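Long-range contact in putative aldo/keto reductase (Salmonella enterica subsp. enterica serovar Typhimurium, PDB 4R9O), which probably acts as an NADP-dependent oxidoreductase of the aldo/keto reductase family: residues Gly14-Arg26 / Phe40-His54. Sequence-based numbering, arbitrary orientation. Where two conformers were deposited one is given.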
# COMPACT_ATOMS: atom_id res chain seq x y z
N GLY C 14 -21.09 -8.19 -32.47
CA GLY C 14 -21.36 -9.09 -31.36
C GLY C 14 -22.78 -9.61 -31.33
O GLY C 14 -23.63 -9.16 -32.08
N PRO C 15 -23.04 -10.58 -30.44
CA PRO C 15 -24.39 -11.13 -30.33
C PRO C 15 -25.35 -10.16 -29.66
O PRO C 15 -24.93 -9.16 -29.06
CB PRO C 15 -24.18 -12.38 -29.47
CG PRO C 15 -23.03 -12.00 -28.59
CD PRO C 15 -22.11 -11.18 -29.46
N GLU C 16 -26.63 -10.48 -29.74
CA GLU C 16 -27.65 -9.73 -29.04
C GLU C 16 -28.03 -10.48 -27.78
O GLU C 16 -28.49 -11.63 -27.84
CB GLU C 16 -28.86 -9.51 -29.95
CG GLU C 16 -29.95 -8.65 -29.37
CD GLU C 16 -31.06 -8.40 -30.37
OE1 GLU C 16 -32.11 -9.08 -30.29
OE2 GLU C 16 -30.89 -7.52 -31.25
N PHE C 17 -27.82 -9.84 -26.63
CA PHE C 17 -28.14 -10.43 -25.33
C PHE C 17 -29.30 -9.72 -24.65
O PHE C 17 -29.72 -8.63 -25.06
CB PHE C 17 -26.92 -10.39 -24.39
CG PHE C 17 -25.86 -11.41 -24.70
CD1 PHE C 17 -26.07 -12.39 -25.66
CD2 PHE C 17 -24.66 -11.41 -24.01
CE1 PHE C 17 -25.10 -13.33 -25.94
CE2 PHE C 17 -23.67 -12.36 -24.28
CZ PHE C 17 -23.90 -13.32 -25.25
N SER C 18 -29.84 -10.34 -23.61
CA SER C 18 -30.75 -9.60 -22.74
C SER C 18 -29.87 -8.75 -21.80
O SER C 18 -28.79 -9.18 -21.42
CB SER C 18 -31.69 -10.54 -21.98
OG SER C 18 -30.96 -11.46 -21.18
N ARG C 19 -30.33 -7.55 -21.47
CA ARG C 19 -29.58 -6.62 -20.64
C ARG C 19 -29.26 -7.19 -19.26
O ARG C 19 -28.24 -6.85 -18.65
CB ARG C 19 -30.37 -5.31 -20.50
CG ARG C 19 -29.59 -4.17 -19.89
CD ARG C 19 -30.47 -2.95 -19.81
NE ARG C 19 -29.70 -1.78 -19.41
CZ ARG C 19 -30.22 -0.58 -19.21
NH1 ARG C 19 -31.53 -0.40 -19.38
NH2 ARG C 19 -29.44 0.43 -18.85
N PHE C 20 -30.15 -8.03 -18.75
CA PHE C 20 -29.89 -8.76 -17.52
C PHE C 20 -29.58 -10.23 -17.86
O PHE C 20 -30.21 -10.81 -18.73
CB PHE C 20 -31.07 -8.66 -16.55
CG PHE C 20 -31.11 -7.38 -15.76
CD1 PHE C 20 -30.51 -7.30 -14.52
CD2 PHE C 20 -31.75 -6.26 -16.27
CE1 PHE C 20 -30.54 -6.11 -13.79
CE2 PHE C 20 -31.80 -5.08 -15.54
CZ PHE C 20 -31.19 -5.01 -14.30
N VAL C 21 -28.61 -10.80 -17.16
CA VAL C 21 -28.14 -12.15 -17.42
C VAL C 21 -28.40 -13.08 -16.24
O VAL C 21 -28.07 -12.74 -15.10
CB VAL C 21 -26.63 -12.14 -17.76
CG1 VAL C 21 -26.08 -13.57 -17.89
CG2 VAL C 21 -26.38 -11.34 -19.03
N MET C 22 -29.01 -14.24 -16.48
CA MET C 22 -29.19 -15.21 -15.39
C MET C 22 -27.92 -16.05 -15.21
O MET C 22 -27.53 -16.78 -16.11
CB MET C 22 -30.39 -16.12 -15.66
CG MET C 22 -30.73 -17.02 -14.47
SD MET C 22 -31.27 -16.08 -13.03
CE MET C 22 -30.38 -16.91 -11.72
N GLY C 23 -27.29 -15.93 -14.05
CA GLY C 23 -26.07 -16.67 -13.74
C GLY C 23 -26.36 -17.97 -12.99
O GLY C 23 -27.16 -17.99 -12.06
N TYR C 24 -25.69 -19.05 -13.38
CA TYR C 24 -25.99 -20.35 -12.82
C TYR C 24 -24.85 -20.96 -12.00
O TYR C 24 -24.81 -22.17 -11.79
CB TYR C 24 -26.39 -21.31 -13.95
CG TYR C 24 -27.83 -21.11 -14.38
CD1 TYR C 24 -28.87 -21.70 -13.66
CD2 TYR C 24 -28.16 -20.33 -15.48
CE1 TYR C 24 -30.20 -21.52 -14.03
CE2 TYR C 24 -29.50 -20.14 -15.86
CZ TYR C 24 -30.51 -20.74 -15.14
OH TYR C 24 -31.83 -20.58 -15.50
N TRP C 25 -23.95 -20.12 -11.49
CA TRP C 25 -22.82 -20.65 -10.73
C TRP C 25 -23.25 -21.27 -9.40
O TRP C 25 -22.55 -22.14 -8.89
CB TRP C 25 -21.76 -19.55 -10.50
CG TRP C 25 -21.96 -18.64 -9.32
CD1 TRP C 25 -21.39 -18.76 -8.08
CD2 TRP C 25 -22.76 -17.45 -9.28
NE1 TRP C 25 -21.80 -17.73 -7.26
CE2 TRP C 25 -22.63 -16.91 -7.98
CE3 TRP C 25 -23.56 -16.79 -10.21
CZ2 TRP C 25 -23.29 -15.74 -7.59
CZ3 TRP C 25 -24.21 -15.62 -9.82
CH2 TRP C 25 -24.07 -15.11 -8.52
N ARG C 26 -24.41 -20.88 -8.88
CA ARG C 26 -24.94 -21.40 -7.61
C ARG C 26 -26.00 -22.49 -7.79
O ARG C 26 -26.65 -22.88 -6.82
CB ARG C 26 -25.56 -20.26 -6.77
CG ARG C 26 -24.59 -19.18 -6.35
CD ARG C 26 -24.04 -19.43 -4.95
NE ARG C 26 -25.03 -19.12 -3.91
CZ ARG C 26 -25.16 -19.80 -2.78
NH1 ARG C 26 -26.09 -19.44 -1.90
NH2 ARG C 26 -24.38 -20.83 -2.51
N PHE C 40 -38.16 -22.79 -13.94
CA PHE C 40 -37.41 -21.57 -13.61
C PHE C 40 -36.86 -20.88 -14.86
O PHE C 40 -36.94 -19.66 -14.98
CB PHE C 40 -36.26 -21.89 -12.64
CG PHE C 40 -35.43 -20.70 -12.28
CD1 PHE C 40 -35.92 -19.73 -11.41
CD2 PHE C 40 -34.15 -20.54 -12.81
CE1 PHE C 40 -35.16 -18.63 -11.08
CE2 PHE C 40 -33.38 -19.43 -12.49
CZ PHE C 40 -33.88 -18.47 -11.62
N ILE C 41 -36.29 -21.66 -15.76
CA ILE C 41 -35.82 -21.15 -17.05
C ILE C 41 -36.97 -20.52 -17.82
O ILE C 41 -36.87 -19.39 -18.28
CB ILE C 41 -35.17 -22.27 -17.90
CG1 ILE C 41 -33.89 -22.77 -17.23
CG2 ILE C 41 -34.89 -21.77 -19.32
CD1 ILE C 41 -33.32 -24.03 -17.86
N GLU C 42 -38.08 -21.26 -17.95
CA GLU C 42 -39.26 -20.74 -18.63
C GLU C 42 -39.76 -19.45 -18.01
O GLU C 42 -40.26 -18.57 -18.70
CB GLU C 42 -40.39 -21.79 -18.63
CG GLU C 42 -40.12 -22.96 -19.54
CD GLU C 42 -41.24 -23.98 -19.52
OE1 GLU C 42 -42.06 -23.94 -18.57
OE2 GLU C 42 -41.30 -24.81 -20.44
N GLU C 43 -39.62 -19.33 -16.69
CA GLU C 43 -40.12 -18.15 -15.99
C GLU C 43 -39.24 -16.91 -16.23
O GLU C 43 -39.76 -15.80 -16.36
CB GLU C 43 -40.25 -18.42 -14.48
CG GLU C 43 -41.63 -18.98 -14.10
CD GLU C 43 -41.70 -19.53 -12.69
OE1 GLU C 43 -40.64 -19.79 -12.09
OE2 GLU C 43 -42.83 -19.73 -12.18
N HIS C 44 -37.92 -17.07 -16.30
CA HIS C 44 -37.12 -15.88 -16.53
C HIS C 44 -37.11 -15.56 -18.03
O HIS C 44 -36.98 -14.40 -18.42
CB HIS C 44 -35.70 -16.00 -15.91
CG HIS C 44 -34.75 -16.94 -16.60
ND1 HIS C 44 -34.33 -16.78 -17.90
CD2 HIS C 44 -34.05 -18.00 -16.12
CE1 HIS C 44 -33.45 -17.72 -18.21
NE2 HIS C 44 -33.26 -18.47 -17.14
N LEU C 45 -37.31 -16.59 -18.85
CA LEU C 45 -37.49 -16.43 -20.29
C LEU C 45 -38.69 -15.53 -20.57
O LEU C 45 -38.62 -14.61 -21.40
CB LEU C 45 -37.69 -17.80 -20.93
CG LEU C 45 -36.98 -18.20 -22.23
CD1 LEU C 45 -35.63 -17.56 -22.36
CD2 LEU C 45 -36.85 -19.72 -22.29
N ASP C 46 -39.80 -15.79 -19.87
CA ASP C 46 -41.02 -15.01 -19.97
C ASP C 46 -40.82 -13.55 -19.61
O ASP C 46 -41.49 -12.67 -20.15
CB ASP C 46 -42.10 -15.59 -19.06
CG ASP C 46 -42.85 -16.73 -19.71
OD1 ASP C 46 -43.06 -16.67 -20.94
OD2 ASP C 46 -43.25 -17.67 -18.98
N LEU C 47 -39.91 -13.29 -18.68
CA LEU C 47 -39.61 -11.93 -18.27
C LEU C 47 -38.63 -11.24 -19.22
O LEU C 47 -38.36 -10.05 -19.10
CB LEU C 47 -39.04 -11.91 -16.84
CG LEU C 47 -39.91 -12.58 -15.78
CD1 LEU C 47 -39.29 -12.44 -14.39
CD2 LEU C 47 -41.34 -12.05 -15.81
N GLY C 48 -38.09 -12.00 -20.18
CA GLY C 48 -37.19 -11.44 -21.17
C GLY C 48 -35.71 -11.72 -20.92
O GLY C 48 -34.85 -11.22 -21.63
N VAL C 49 -35.42 -12.52 -19.90
CA VAL C 49 -34.04 -12.90 -19.61
C VAL C 49 -33.65 -14.12 -20.44
O VAL C 49 -33.98 -15.25 -20.10
CB VAL C 49 -33.84 -13.21 -18.11
CG1 VAL C 49 -32.38 -13.57 -17.84
CG2 VAL C 49 -34.29 -12.03 -17.26
N THR C 50 -32.94 -13.88 -21.54
CA THR C 50 -32.59 -14.95 -22.47
C THR C 50 -31.13 -15.41 -22.38
O THR C 50 -30.80 -16.53 -22.76
CB THR C 50 -32.88 -14.53 -23.92
OG1 THR C 50 -32.09 -13.39 -24.26
CG2 THR C 50 -34.37 -14.20 -24.09
N THR C 51 -30.25 -14.54 -21.88
CA THR C 51 -28.84 -14.87 -21.80
C THR C 51 -28.49 -15.52 -20.47
O THR C 51 -28.88 -15.03 -19.41
CB THR C 51 -27.94 -13.63 -21.99
OG1 THR C 51 -28.39 -12.87 -23.11
CG2 THR C 51 -26.50 -14.07 -22.21
N VAL C 52 -27.77 -16.64 -20.52
CA VAL C 52 -27.45 -17.39 -19.31
C VAL C 52 -25.94 -17.63 -19.21
O VAL C 52 -25.25 -17.85 -20.22
CB VAL C 52 -28.20 -18.74 -19.23
CG1 VAL C 52 -29.73 -18.51 -19.23
CG2 VAL C 52 -27.81 -19.64 -20.38
N ASP C 53 -25.43 -17.58 -18.00
CA ASP C 53 -23.99 -17.60 -17.79
C ASP C 53 -23.56 -18.84 -17.02
O ASP C 53 -24.04 -19.11 -15.92
CB ASP C 53 -23.56 -16.32 -17.06
CG ASP C 53 -22.06 -16.26 -16.85
OD1 ASP C 53 -21.34 -15.87 -17.80
OD2 ASP C 53 -21.61 -16.62 -15.74
N HIS C 54 -22.64 -19.60 -17.62
CA HIS C 54 -22.12 -20.86 -17.06
C HIS C 54 -20.59 -20.86 -17.02
O HIS C 54 -19.96 -19.94 -17.53
CB HIS C 54 -22.60 -22.06 -17.89
CG HIS C 54 -24.04 -22.41 -17.65
ND1 HIS C 54 -24.43 -23.25 -16.63
CD2 HIS C 54 -25.17 -22.03 -18.29
CE1 HIS C 54 -25.75 -23.37 -16.66
NE2 HIS C 54 -26.22 -22.64 -17.65
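Met-22 and Gly-23 run parallel to Val-52 and Asp-53, the short strands inclined at 29° and joined by hydrogen bonds from Met-22 N to Thr-51 O (3.0 Å), Asp-53 N to Met-22 O and Tyr-24 N to Asp-53 O. Before this pairing, Ser-18 and Thr-51 interlock through their hydroxyls: Ser-18 OG accepts from Thr-50 N and Thr-51 N and donates to Phe-20 O, while Thr-51 OG1 takes the N-H of Ser-18 and is also hydrogen-bonded to Gln-82. Thr-51 CG2 covers the Phe-17 ring face. Met-22 lays CB over one face of His-44 and, bent at chi2 (65°) and chi3, brings SD to the edge of Phe-40, 3.8 Å from CZ. An imidazole suits position 44 because both nitrogens are used in the ring plane: ND1 donates to Val-49 O (2.7 Å) and NE2 pairs with Tyr-24 OH (3.0 Å), fixing the ring's rotation. Val-52 CG1 meets the Tyr-24 ring edge in plane; the His-54 ring lies nearly parallel (3°) but slid aside. Gly-48 closes the helix in a Schellman motif, its positive phi pressing any side chain against Leu-47 O. Helix 34-46 links strands 16-23 and 51-53 in a right-handed beta-alpha-beta unit of the TIM barrel, placing Asp-53, salt-bridged to Lys-86, near the probable proton donor Tyr-58.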